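Local coordinates for 3-oxoacyl-[acyl-carrier-protein] synthase 3 (Pseudomonas aeruginosa, PDB 2X3E), which probably catalyses the first condensation of fatty acid synthesis, joining acetyl-CoA and malonyl-ACP into acetoacetyl-ACP, at residues 135-140 with 161-166; 190-195 with 211-216; 248-253 with 283-288. The protein carries 1 engineered substitution. All coordinates share one frame; numbering follows the deposited sequence.

Contact 1: residues 135-140 with 161-166; sequences LLVGVD and AGAVVL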
ATOM      1  N   LEU A 135      -9.040 -11.328  -1.506  1.00 13.71           N
ATOM      2  CA  LEU A 135      -9.922 -10.228  -1.839  1.00 13.51           C
ATOM      3  C   LEU A 135      -9.075  -9.015  -2.202  1.00 13.20           C
ATOM      4  O   LEU A 135      -8.128  -8.667  -1.483  1.00 13.58           O
ATOM      5  CB  LEU A 135     -10.819  -9.872  -0.645  1.00 13.35           C
ATOM      6  CG  LEU A 135     -12.145 -10.625  -0.533  1.00 13.82           C
ATOM      7  CD1 LEU A 135     -12.687 -10.567   0.892  1.00 14.21           C
ATOM      8  CD2 LEU A 135     -13.173 -10.038  -1.518  1.00 12.57           C
ATOM      9  N   LEU A 136      -9.415  -8.378  -3.317  1.00 12.86           N
ATOM     10  CA  LEU A 136      -8.908  -7.050  -3.646  1.00 12.38           C
ATOM     11  C   LEU A 136     -10.100  -6.107  -3.692  1.00 12.71           C
ATOM     12  O   LEU A 136     -11.052  -6.348  -4.434  1.00 12.13           O
ATOM     13  CB  LEU A 136      -8.198  -7.041  -4.997  1.00 12.56           C
ATOM     14  CG  LEU A 136      -7.818  -5.650  -5.524  1.00 12.58           C
ATOM     15  CD1 LEU A 136      -6.795  -5.002  -4.604  1.00 11.49           C
ATOM     16  CD2 LEU A 136      -7.290  -5.760  -6.957  1.00 13.32           C
ATOM     17  N   VAL A 137     -10.055  -5.045  -2.890  1.00 12.61           N
ATOM     18  CA  VAL A 137     -11.109  -4.038  -2.891  1.00 12.85           C
ATOM     19  C   VAL A 137     -10.545  -2.705  -3.350  1.00 13.02           C
ATOM     20  O   VAL A 137      -9.634  -2.165  -2.719  1.00 13.37           O
ATOM     21  CB  VAL A 137     -11.726  -3.832  -1.490  1.00 12.96           C
ATOM     22  CG1 VAL A 137     -12.918  -2.861  -1.565  1.00 12.82           C
ATOM     23  CG2 VAL A 137     -12.147  -5.164  -0.871  1.00 12.80           C
ATOM     24  N   GLY A 138     -11.061  -2.207  -4.468  1.00 12.87           N
ATOM     25  CA  GLY A 138     -10.835  -0.826  -4.882  1.00 13.40           C
ATOM     26  C   GLY A 138     -11.884   0.038  -4.211  1.00 13.58           C
ATOM     27  O   GLY A 138     -13.069  -0.143  -4.448  1.00 14.34           O
ATOM     28  N   VAL A 139     -11.450   0.950  -3.345  1.00 13.64           N
ATOM     29  CA  VAL A 139     -12.369   1.794  -2.585  1.00 13.72           C
ATOM     30  C   VAL A 139     -11.789   3.183  -2.392  1.00 14.14           C
ATOM     31  O   VAL A 139     -10.612   3.332  -2.068  1.00 14.13           O
ATOM     32  CB  VAL A 139     -12.694   1.182  -1.195  1.00 13.81           C
ATOM     33  CG1 VAL A 139     -11.409   0.884  -0.387  1.00 12.90           C
ATOM     34  CG2 VAL A 139     -13.641   2.091  -0.409  1.00 13.84           C
ATOM     35  N   ASP A 140     -12.620   4.196  -2.588  1.00 14.57           N
ATOM     36  CA  ASP A 140     -12.239   5.559  -2.274  1.00 14.69           C
ATOM     37  C   ASP A 140     -13.466   6.387  -1.901  1.00 15.38           C
ATOM     38  O   ASP A 140     -14.562   6.177  -2.435  1.00 15.60           O
ATOM     39  CB  ASP A 140     -11.472   6.193  -3.447  1.00 14.80           C
ATOM     40  CG  ASP A 140      -9.955   6.042  -3.318  1.00 14.40           C
ATOM     41  OD1 ASP A 140      -9.410   6.380  -2.251  1.00 15.49           O
ATOM     42  OD2 ASP A 140      -9.297   5.605  -4.291  1.00 12.72           O
ATOM     43  N   ALA A 161     -17.109   1.442  -3.521  1.00 15.01           N
ATOM     44  CA  ALA A 161     -16.196   0.321  -3.384  1.00 14.57           C
ATOM     45  C   ALA A 161     -16.587  -0.781  -4.362  1.00 14.81           C
ATOM     46  O   ALA A 161     -17.772  -1.062  -4.548  1.00 14.59           O
ATOM     47  CB  ALA A 161     -16.213  -0.213  -1.951  1.00 14.37           C
ATOM     48  N   GLY A 162     -15.577  -1.385  -4.984  1.00 14.66           N
ATOM     49  CA  GLY A 162     -15.752  -2.576  -5.797  1.00 14.92           C
ATOM     50  C   GLY A 162     -14.696  -3.598  -5.434  1.00 14.83           C
ATOM     51  O   GLY A 162     -13.537  -3.248  -5.189  1.00 15.09           O
ATOM     52  N   ALA A 163     -15.089  -4.868  -5.404  1.00 14.97           N
ATOM     53  CA  ALA A 163     -14.201  -5.928  -4.948  1.00 14.66           C
ATOM     54  C   ALA A 163     -14.241  -7.139  -5.867  1.00 14.62           C
ATOM     55  O   ALA A 163     -15.287  -7.463  -6.452  1.00 14.92           O
ATOM     56  CB  ALA A 163     -14.576  -6.339  -3.541  1.00 14.59           C
ATOM     57  N   VAL A 164     -13.088  -7.786  -5.995  1.00 14.80           N
ATOM     58  CA  VAL A 164     -12.981  -9.067  -6.669  1.00 14.81           C
ATOM     59  C   VAL A 164     -12.315 -10.087  -5.755  1.00 14.75           C
ATOM     60  O   VAL A 164     -11.522  -9.733  -4.872  1.00 14.34           O
ATOM     61  CB  VAL A 164     -12.175  -8.976  -7.995  1.00 15.10           C
ATOM     62  CG1 VAL A 164     -12.933  -8.183  -9.025  1.00 14.99           C
ATOM     63  CG2 VAL A 164     -10.781  -8.377  -7.759  1.00 15.00           C
ATOM     64  N   VAL A 165     -12.670 -11.351  -5.971  1.00 15.16           N
ATOM     65  CA  VAL A 165     -11.993 -12.488  -5.358  1.00 15.33           C
ATOM     66  C   VAL A 165     -11.093 -13.113  -6.423  1.00 15.76           C
ATOM     67  O   VAL A 165     -11.528 -13.324  -7.564  1.00 15.39           O
ATOM     68  CB  VAL A 165     -12.995 -13.542  -4.852  1.00 15.88           C
ATOM     69  CG1 VAL A 165     -12.274 -14.811  -4.376  1.00 15.38           C
ATOM     70  CG2 VAL A 165     -13.867 -12.956  -3.736  1.00 16.05           C
ATOM     71  N   LEU A 166      -9.838 -13.366  -6.050  1.00 16.01           N
ATOM     72  CA  LEU A 166      -8.878 -14.068  -6.896  1.00 16.94           C
ATOM     73  C   LEU A 166      -8.531 -15.396  -6.240  1.00 16.75           C
ATOM     74  O   LEU A 166      -8.469 -15.486  -5.013  1.00 17.07           O
ATOM     75  CB  LEU A 166      -7.597 -13.252  -7.063  1.00 17.15           C
ATOM     76  CG  LEU A 166      -7.688 -11.894  -7.750  1.00 18.87           C
ATOM     77  CD1 LEU A 166      -6.405 -11.107  -7.524  1.00 20.20           C
ATOM     78  CD2 LEU A 166      -7.957 -12.062  -9.236  1.00 19.93           C
TER

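Contact 2: residues 190-195 with 211-216; sequences DLLMTP and FRMDGK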
ATOM      1  N   ASP A 190       2.952  16.509  -9.019  1.00 20.62           N
ATOM      2  CA  ASP A 190       2.179  17.648  -8.512  0.50 21.49           C
ATOM      3  C   ASP A 190       0.864  17.906  -9.260  1.00 21.71           C
ATOM      4  O   ASP A 190       0.087  18.770  -8.859  1.00 22.16           O
ATOM      5  CB  ASP A 190       3.034  18.918  -8.557  0.50 22.60           C
ATOM      6  CG  ASP A 190       3.525  19.241  -9.956  0.50 23.61           C
ATOM      7  OD1 ASP A 190       4.291  18.422 -10.520  0.50 24.04           O
ATOM      8  OD2 ASP A 190       3.150  20.310 -10.487  0.50 25.79           O
ATOM      9  N   LEU A 191       0.605  17.172 -10.345  1.00 21.72           N
ATOM     10  CA  LEU A 191      -0.592  17.444 -11.176  1.00 22.17           C
ATOM     11  C   LEU A 191      -1.934  17.143 -10.496  1.00 22.09           C
ATOM     12  O   LEU A 191      -2.905  17.881 -10.684  1.00 22.84           O
ATOM     13  CB  LEU A 191      -0.534  16.680 -12.508  1.00 22.01           C
ATOM     14  CG  LEU A 191       0.318  17.226 -13.654  1.00 23.10           C
ATOM     15  CD1 LEU A 191       0.005  16.433 -14.916  1.00 23.06           C
ATOM     16  CD2 LEU A 191       0.082  18.729 -13.898  1.00 22.94           C
ATOM     17  N   LEU A 192      -1.989  16.032  -9.766  1.00 21.81           N
ATOM     18  CA  LEU A 192      -3.166  15.607  -9.011  1.00 21.89           C
ATOM     19  C   LEU A 192      -2.704  15.348  -7.589  1.00 21.56           C
ATOM     20  O   LEU A 192      -1.820  14.512  -7.376  1.00 20.82           O
ATOM     21  CB  LEU A 192      -3.732  14.295  -9.572  1.00 21.51           C
ATOM     22  CG  LEU A 192      -4.173  14.222 -11.036  1.00 23.34           C
ATOM     23  CD1 LEU A 192      -3.790  12.877 -11.651  1.00 24.12           C
ATOM     24  CD2 LEU A 192      -5.671  14.465 -11.177  1.00 25.31           C
ATOM     25  N   MET A 193      -3.286  16.044  -6.615  1.00 21.73           N
ATOM     26  CA  MET A 193      -2.811  15.919  -5.241  1.00 21.91           C
ATOM     27  C   MET A 193      -3.834  16.231  -4.155  1.00 21.33           C
ATOM     28  O   MET A 193      -4.605  17.177  -4.261  1.00 21.04           O
ATOM     29  CB  MET A 193      -1.596  16.825  -5.024  1.00 23.00           C
ATOM     30  CG  MET A 193      -0.733  16.397  -3.841  1.00 25.48           C
ATOM     31  SD  MET A 193       0.656  17.493  -3.648  1.00 33.73           S
ATOM     32  CE  MET A 193      -0.181  18.938  -3.033  1.00 34.12           C
ATOM     33  N   THR A 194      -3.799  15.417  -3.103  1.00 20.50           N
ATOM     34  CA  THR A 194      -4.420  15.735  -1.823  1.00 20.55           C
ATOM     35  C   THR A 194      -3.282  15.812  -0.817  1.00 20.98           C
ATOM     36  O   THR A 194      -2.688  14.792  -0.484  1.00 20.09           O
ATOM     37  CB  THR A 194      -5.419  14.658  -1.384  1.00 20.14           C
ATOM     38  OG1 THR A 194      -6.402  14.486  -2.406  1.00 19.91           O
ATOM     39  CG2 THR A 194      -6.112  15.062  -0.075  1.00 19.82           C
ATOM     40  N   PRO A 195      -2.952  17.024  -0.350  1.00 21.90           N
ATOM     41  CA  PRO A 195      -1.820  17.136   0.576  1.00 22.70           C
ATOM     42  C   PRO A 195      -2.039  16.407   1.898  1.00 23.13           C
ATOM     43  O   PRO A 195      -3.184  16.147   2.285  1.00 22.67           O
ATOM     44  CB  PRO A 195      -1.695  18.642   0.819  1.00 23.63           C
ATOM     45  CG  PRO A 195      -2.448  19.301  -0.286  1.00 23.65           C
ATOM     46  CD  PRO A 195      -3.489  18.337  -0.750  1.00 22.79           C
ATOM     47  N   PHE A 211      -8.315  17.982  -2.143  1.00 25.21           N
ATOM     48  CA  PHE A 211      -7.841  17.470  -3.421  1.00 24.20           C
ATOM     49  C   PHE A 211      -7.823  18.597  -4.451  1.00 25.14           C
ATOM     50  O   PHE A 211      -8.776  19.383  -4.539  1.00 25.27           O
ATOM     51  CB  PHE A 211      -8.734  16.339  -3.921  1.00 23.58           C
ATOM     52  CG  PHE A 211      -8.370  15.848  -5.299  1.00 22.30           C
ATOM     53  CD1 PHE A 211      -9.124  16.217  -6.404  1.00 22.67           C
ATOM     54  CD2 PHE A 211      -7.260  15.033  -5.490  1.00 21.13           C
ATOM     55  CE1 PHE A 211      -8.789  15.771  -7.672  1.00 22.38           C
ATOM     56  CE2 PHE A 211      -6.920  14.586  -6.750  1.00 20.99           C
ATOM     57  CZ  PHE A 211      -7.680  14.959  -7.845  1.00 21.16           C
ATOM     58  N   ARG A 212      -6.733  18.681  -5.209  1.00 25.30           N
ATOM     59  CA  ARG A 212      -6.648  19.599  -6.338  1.00 26.51           C
ATOM     60  C   ARG A 212      -6.146  18.875  -7.576  1.00 26.41           C
ATOM     61  O   ARG A 212      -5.368  17.917  -7.482  1.00 24.82           O
ATOM     62  CB  ARG A 212      -5.755  20.804  -6.018  1.00 27.61           C
ATOM     63  CG  ARG A 212      -4.289  20.500  -5.750  1.00 28.63           C
ATOM     64  CD  ARG A 212      -3.458  21.778  -5.865  1.00 31.72           C
ATOM     65  NE  ARG A 212      -2.141  21.660  -5.238  1.00 33.22           N
ATOM     66  CZ  ARG A 212      -1.085  21.042  -5.768  1.00 33.81           C
ATOM     67  NH1 ARG A 212      -1.154  20.451  -6.958  1.00 32.55           N
ATOM     68  NH2 ARG A 212       0.062  21.016  -5.092  1.00 35.39           N
ATOM     69  N   MET A 213      -6.607  19.332  -8.736  1.00 27.50           N
ATOM     70  CA  MET A 213      -6.137  18.794 -10.002  1.00 28.22           C
ATOM     71  C   MET A 213      -6.048  19.868 -11.073  1.00 29.51           C
ATOM     72  O   MET A 213      -6.878  20.779 -11.129  1.00 29.86           O
ATOM     73  CB  MET A 213      -7.047  17.661 -10.481  1.00 27.78           C
ATOM     74  CG  MET A 213      -8.470  18.074 -10.823  1.00 29.96           C
ATOM     75  SD  MET A 213      -9.495  16.662 -11.285  1.00 33.49           S
ATOM     76  CE  MET A 213      -8.489  15.889 -12.550  1.00 31.23           C
ATOM     77  N   ASP A 214      -5.025  19.737 -11.913  1.00 30.35           N
ATOM     78  CA  ASP A 214      -4.866  20.539 -13.115  1.00 31.93           C
ATOM     79  C   ASP A 214      -5.653  19.849 -14.232  1.00 32.15           C
ATOM     80  O   ASP A 214      -5.112  19.023 -14.963  1.00 31.84           O
ATOM     81  CB  ASP A 214      -3.372  20.645 -13.462  1.00 32.14           C
ATOM     82  CG  ASP A 214      -3.086  21.645 -14.566  1.00 33.67           C
ATOM     83  OD1 ASP A 214      -3.925  21.816 -15.479  1.00 34.92           O
ATOM     84  OD2 ASP A 214      -1.997  22.251 -14.527  1.00 34.53           O
ATOM     85  N   GLY A 215      -6.933  20.191 -14.345  1.00 33.18           N
ATOM     86  CA  GLY A 215      -7.857  19.513 -15.255  1.00 33.57           C
ATOM     87  C   GLY A 215      -7.404  19.454 -16.703  1.00 34.48           C
ATOM     88  O   GLY A 215      -7.406  18.382 -17.318  1.00 34.02           O
ATOM     89  N   LYS A 216      -7.022  20.606 -17.253  1.00 35.89           N
ATOM     90  CA  LYS A 216      -6.550  20.683 -18.637  1.00 36.78           C
ATOM     91  C   LYS A 216      -5.344  19.772 -18.858  1.00 36.08           C
ATOM     92  O   LYS A 216      -5.347  18.941 -19.770  1.00 36.53           O
ATOM     93  CB  LYS A 216      -6.193  22.125 -19.006  1.00 38.17           C
ATOM     94  CG  LYS A 216      -5.848  22.316 -20.485  1.00 39.63           C
ATOM     95  CD  LYS A 216      -6.032  23.762 -20.937  1.00 42.12           C
ATOM     96  CE  LYS A 216      -6.064  23.874 -22.458  1.00 43.13           C
ATOM     97  NZ  LYS A 216      -6.621  25.183 -22.908  1.00 45.05           N
TER

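Contact 3: residues 248-253 with 283-288; sequences VPHQAN and AASIPL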
ATOM      1  N   VAL A 248     -12.353  -1.710 -19.994  1.00 14.34           N
ATOM      2  CA  VAL A 248     -12.859  -1.156 -18.741  1.00 14.46           C
ATOM      3  C   VAL A 248     -11.819  -0.197 -18.164  1.00 14.35           C
ATOM      4  O   VAL A 248     -10.934  -0.598 -17.410  1.00 14.39           O
ATOM      5  CB  VAL A 248     -13.187  -2.245 -17.706  1.00 14.30           C
ATOM      6  CG1 VAL A 248     -13.979  -1.636 -16.560  1.00 13.87           C
ATOM      7  CG2 VAL A 248     -13.970  -3.371 -18.346  1.00 15.06           C
ATOM      8  N   PRO A 249     -11.900   1.078 -18.553  1.00 15.10           N
ATOM      9  CA  PRO A 249     -10.961   2.070 -18.059  1.00 15.07           C
ATOM     10  C   PRO A 249     -11.375   2.679 -16.719  1.00 15.32           C
ATOM     11  O   PRO A 249     -12.553   2.645 -16.336  1.00 15.39           O
ATOM     12  CB  PRO A 249     -10.999   3.138 -19.149  1.00 15.73           C
ATOM     13  CG  PRO A 249     -12.338   3.036 -19.704  1.00 17.04           C
ATOM     14  CD  PRO A 249     -12.727   1.608 -19.649  1.00 15.68           C
ATOM     15  N   HIS A 250     -10.402   3.244 -16.020  1.00 15.16           N
ATOM     16  CA  HIS A 250     -10.695   4.147 -14.930  1.00 15.30           C
ATOM     17  C   HIS A 250     -11.624   5.227 -15.475  1.00 15.97           C
ATOM     18  O   HIS A 250     -11.353   5.829 -16.520  1.00 16.84           O
ATOM     19  CB  HIS A 250      -9.400   4.759 -14.374  1.00 15.49           C
ATOM     20  CG  HIS A 250      -9.615   6.007 -13.579  1.00 14.99           C
ATOM     21  ND1 HIS A 250     -10.516   6.076 -12.539  1.00 14.71           N
ATOM     22  CD2 HIS A 250      -9.050   7.235 -13.672  1.00 14.35           C
ATOM     23  CE1 HIS A 250     -10.501   7.296 -12.030  1.00 15.37           C
ATOM     24  NE2 HIS A 250      -9.618   8.017 -12.697  1.00 14.00           N
ATOM     25  N   GLN A 251     -12.720   5.462 -14.766  1.00 16.28           N
ATOM     26  CA  GLN A 251     -13.765   6.368 -15.218  1.00 16.89           C
ATOM     27  C   GLN A 251     -13.372   7.816 -14.890  1.00 18.07           C
ATOM     28  O   GLN A 251     -13.958   8.456 -14.013  1.00 18.66           O
ATOM     29  CB  GLN A 251     -15.105   5.984 -14.576  1.00 17.26           C
ATOM     30  CG  GLN A 251     -15.477   4.487 -14.737  1.00 16.55           C
ATOM     31  CD  GLN A 251     -16.050   4.142 -16.095  1.00 16.56           C
ATOM     32  OE1 GLN A 251     -17.117   4.632 -16.460  1.00 18.05           O
ATOM     33  NE2 GLN A 251     -15.354   3.279 -16.847  1.00 15.34           N
ATOM     34  N   ALA A 252     -12.384   8.326 -15.623  1.00 18.39           N
ATOM     35  CA  ALA A 252     -11.743   9.605 -15.301  1.00 19.50           C
ATOM     36  C   ALA A 252     -12.667  10.790 -15.570  1.00 21.44           C
ATOM     37  O   ALA A 252     -12.763  11.712 -14.756  1.00 21.70           O
ATOM     38  CB  ALA A 252     -10.444   9.752 -16.079  1.00 18.93           C
ATOM     39  N   ASN A 253     -13.299  10.763 -16.740  1.00 22.27           N
ATOM     40  CA  ASN A 253     -14.303  11.746 -17.130  0.50 24.16           C
ATOM     41  C   ASN A 253     -15.103  11.189 -18.311  1.00 24.29           C
ATOM     42  O   ASN A 253     -14.712  10.185 -18.894  1.00 23.72           O
ATOM     43  CB  ASN A 253     -13.621  13.062 -17.512  0.50 25.23           C
ATOM     44  CG  ASN A 253     -14.487  14.265 -17.235  0.50 27.49           C
ATOM     45  OD1 ASN A 253     -15.687  14.136 -17.006  0.50 28.50           O
ATOM     46  ND2 ASN A 253     -13.883  15.449 -17.254  0.50 29.57           N
ATOM     47  N   ALA A 283     -10.098   4.581  -7.052  1.00 13.74           N
ATOM     48  CA  ALA A 283      -9.708   3.161  -7.059  1.00 13.45           C
ATOM     49  C   ALA A 283     -10.900   2.210  -7.281  1.00 13.38           C
ATOM     50  O   ALA A 283     -10.726   1.111  -7.803  1.00 13.49           O
ATOM     51  CB  ALA A 283      -8.923   2.789  -5.772  1.00 13.78           C
ATOM     52  N   ALA A 284     -12.104   2.648  -6.914  1.00 13.85           N
ATOM     53  CA  ALA A 284     -13.324   1.850  -7.109  1.00 13.82           C
ATOM     54  C   ALA A 284     -13.860   1.828  -8.550  1.00 13.92           C
ATOM     55  O   ALA A 284     -14.750   1.028  -8.864  1.00 13.92           O
ATOM     56  CB  ALA A 284     -14.423   2.346  -6.168  1.00 14.14           C
ATOM     57  N   SER A 285     -13.333   2.685  -9.427  1.00 13.99           N
ATOM     58  CA  SER A 285     -14.000   2.959 -10.709  1.00 14.14           C
ATOM     59  C   SER A 285     -14.093   1.740 -11.624  1.00 14.08           C
ATOM     60  O   SER A 285     -15.155   1.467 -12.197  1.00 14.52           O
ATOM     61  CB  SER A 285     -13.327   4.128 -11.438  1.00 13.93           C
ATOM     62  OG  SER A 285     -12.028   3.790 -11.898  1.00 14.49           O
ATOM     63  N   ILE A 286     -12.991   1.006 -11.747  1.00 13.96           N
ATOM     64  CA  ILE A 286     -12.954  -0.186 -12.597  1.00 13.68           C
ATOM     65  C   ILE A 286     -13.878  -1.302 -12.078  1.00 13.88           C
ATOM     66  O   ILE A 286     -14.713  -1.798 -12.828  1.00 14.10           O
ATOM     67  CB  ILE A 286     -11.517  -0.707 -12.790  1.00 13.60           C
ATOM     68  CG1 ILE A 286     -10.694   0.318 -13.575  1.00 13.80           C
ATOM     69  CG2 ILE A 286     -11.529  -2.059 -13.519  1.00 13.24           C
ATOM     70  CD1 ILE A 286      -9.224  -0.065 -13.733  1.00 12.38           C
ATOM     71  N   PRO A 287     -13.771  -1.679 -10.790  1.00 13.42           N
ATOM     72  CA  PRO A 287     -14.707  -2.738 -10.371  1.00 13.89           C
ATOM     73  C   PRO A 287     -16.185  -2.293 -10.307  1.00 13.90           C
ATOM     74  O   PRO A 287     -17.084  -3.114 -10.509  1.00 14.32           O
ATOM     75  CB  PRO A 287     -14.172  -3.159  -9.002  1.00 13.82           C
ATOM     76  CG  PRO A 287     -13.399  -1.964  -8.505  1.00 13.30           C
ATOM     77  CD  PRO A 287     -12.780  -1.375  -9.744  1.00 13.52           C
ATOM     78  N   LEU A 288     -16.448  -1.014 -10.058  1.00 13.78           N
ATOM     79  CA  LEU A 288     -17.833  -0.530 -10.142  1.00 14.03           C
ATOM     80  C   LEU A 288     -18.339  -0.604 -11.586  1.00 14.09           C
ATOM     81  O   LEU A 288     -19.491  -0.985 -11.823  1.00 14.35           O
ATOM     82  CB  LEU A 288     -17.978   0.881  -9.586  1.00 14.14           C
ATOM     83  CG  LEU A 288     -17.963   0.981  -8.060  1.00 14.74           C
ATOM     84  CD1 LEU A 288     -17.795   2.427  -7.645  1.00 14.45           C
ATOM     85  CD2 LEU A 288     -19.232   0.390  -7.464  1.00 13.86           C
TER

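Contact 1: residues 135-140 with 161-166
Leu136 and Gly138 pair with Val164 and Gly162 as neighbouring strands run antiparallel, their N-to-C directions 169° apart and their axes approaching to 4.6 Å.

The side chains divide between the two faces. On one, Leu135, Val137 and Val139 pair with Val165, Ala163 and Ala161; helix 53-68 covers Val137, Val139 and Ala161. Leu135 turns CG anti to its carbonyl carbon (chi1 -89°), and its CD2 crosses over to Val165 CG2 at 3.7 Å. Val137 straddles two alanines: CG2 meets Ala163 CB at 3.8 Å, while CG1 lies farther off, 4.2 Å from Ala161 CB. Val139 CG2 touches Ala161 CB from the other flank. On the opposite face, Leu136 CB meets Val164 CG2 at 4.0 Å, and Leu136 itself packs on Phe115 and Leu119 of helix 114-127.

Each of the two hydrogen-bonded pairs closes a ring of two backbone bonds. In the first, Leu136 N reaches Val164 O at 2.9 Å and Val164 N returns the bond to Leu136 O. In the glycine pair, Gly162 N to Gly138 O is nearly straight, whereas the bond from Gly138 N to Gly162 O is bent to 136° at the hydrogen. These strands belong to the five-stranded mixed sheet of a thiolase-like fold. With every touching residue buried, the paired backbone groups satisfy one another inside an otherwise apolar layer, and the side-chain-free glycine pair probably lets Ala284 and Pro287 come close to the strands.

Contact 2: residues 190-195 with 211-216
Met193 and Arg212 lie side by side on one face of a short antiparallel pair, and the arginine can be followed outward from its backbone. Arg212 CB stands at the edge of contact, 4.2 Å from Met193 O; CG comes closer to the same oxygen, at 3.7 Å. With CG set between the backbone N and carbonyl carbon (chi1 64°) and the chain extended as far as NE, the guanidinium is carried alongside the methionine. Met193 CB lies over one face of the group, 4.1 Å above its plane and offset toward the rim. At the tip, NH1 donates to Asp190 O at 2.8 Å, with the oxygen only 5° out of the guanidinium plane. The bond is bent, 138° at the hydrogen, yet it ties the arginine to the turn that precedes the strand. The other tip atom, NH2, faces Met193 CE, but the 2.9 Å between Arg212 NH2 and Met193 CE is too short to be trusted.

The backbone beneath is a two-stranded antiparallel sheet, in which Met193 and Arg212 form the hydrogen-bonded pair with bonds in both directions. Thr194 and Pro195 pair with a strand of the second subunit, so this small sheet continues across the interface of the FabH homodimer. Beyond the pair, Asp214 N donates to Leu191 O at 3.1 Å, and Asp214 is the N-cap of helix 215-237, its OD1 accepting from Ala217 N.

On the other face, Leu192 and Met213 point the same way, with Leu192 CD2 tightly against Met213 CE. The same CD2 reaches the edge of the Phe211 ring, 3.9 Å from CZ. Thr194 OG1 also approaches that ring in its plane, 3.2 Å from Phe211 CD2, while Phe142 meets Phe211 edge-to-face.

Contact 3: residues 248-253 with 283-288
His250 swings its ring away from the backbone N (chi1 161°), while Ser285 holds OG between its own N and carbonyl carbon (chi1 69°), and these two settings bring ND1 and OG to 2.8 Å. The hydroxyl lies at the edge of the imidazole, in its plane, and the bond is almost straight at 170°. Ser285 OG is also bonded to Val282 O, so the hydroxyl that meets the ring has a second partner, consistent with a fixed position for the imidazole. Over one face of the imidazole, Ala252 N stands 3.9 Å above the ring centre.

His250 is the predicted active-site histidine, beside Asn280 and Ala112, the other predicted active-site positions, the latter engineered. Gln251, centre of an inverse gamma turn, folds back so that NE2 donates to Pro249 O at 2.9 Å; its CG rests against Ser285 CB. Next to the polar pair, Ile286 CG1 lies 3.8 Å from His250 N, and Ile286 CG2 packs obliquely on Val248 CG1 at 3.9 Å.

Helix 285-295 thus packs against the end of strand 246-249, whose backbone pairs with strand 304-311, while Ile286 and Pro287 turn to Phe115 on helix 114-127.

Contacts 1, 2 and 3 follow in series along the chain. Contacts 1 and 3 are near the centre of the chain, their centres 12 Å apart, and they touch: Asp140 OD2 takes a probable hydrogen bond from Ala283 N, and Ala284 CB and Pro287 CG pack on the carbonyl oxygens of Gly138 and Gly162. Contact 1 lies within the five-stranded sheet, whereas contact 3 sets helix 285-295 on an outermost strand of the four-stranded sheet, so the junction joins the two halves of the thiolase-like fold. Contact 2 is more peripheral, its centre about 25 Å from that of contact 1 and 18 Å from that of contact 3; its strand 192-195 contributes to the dimer interface.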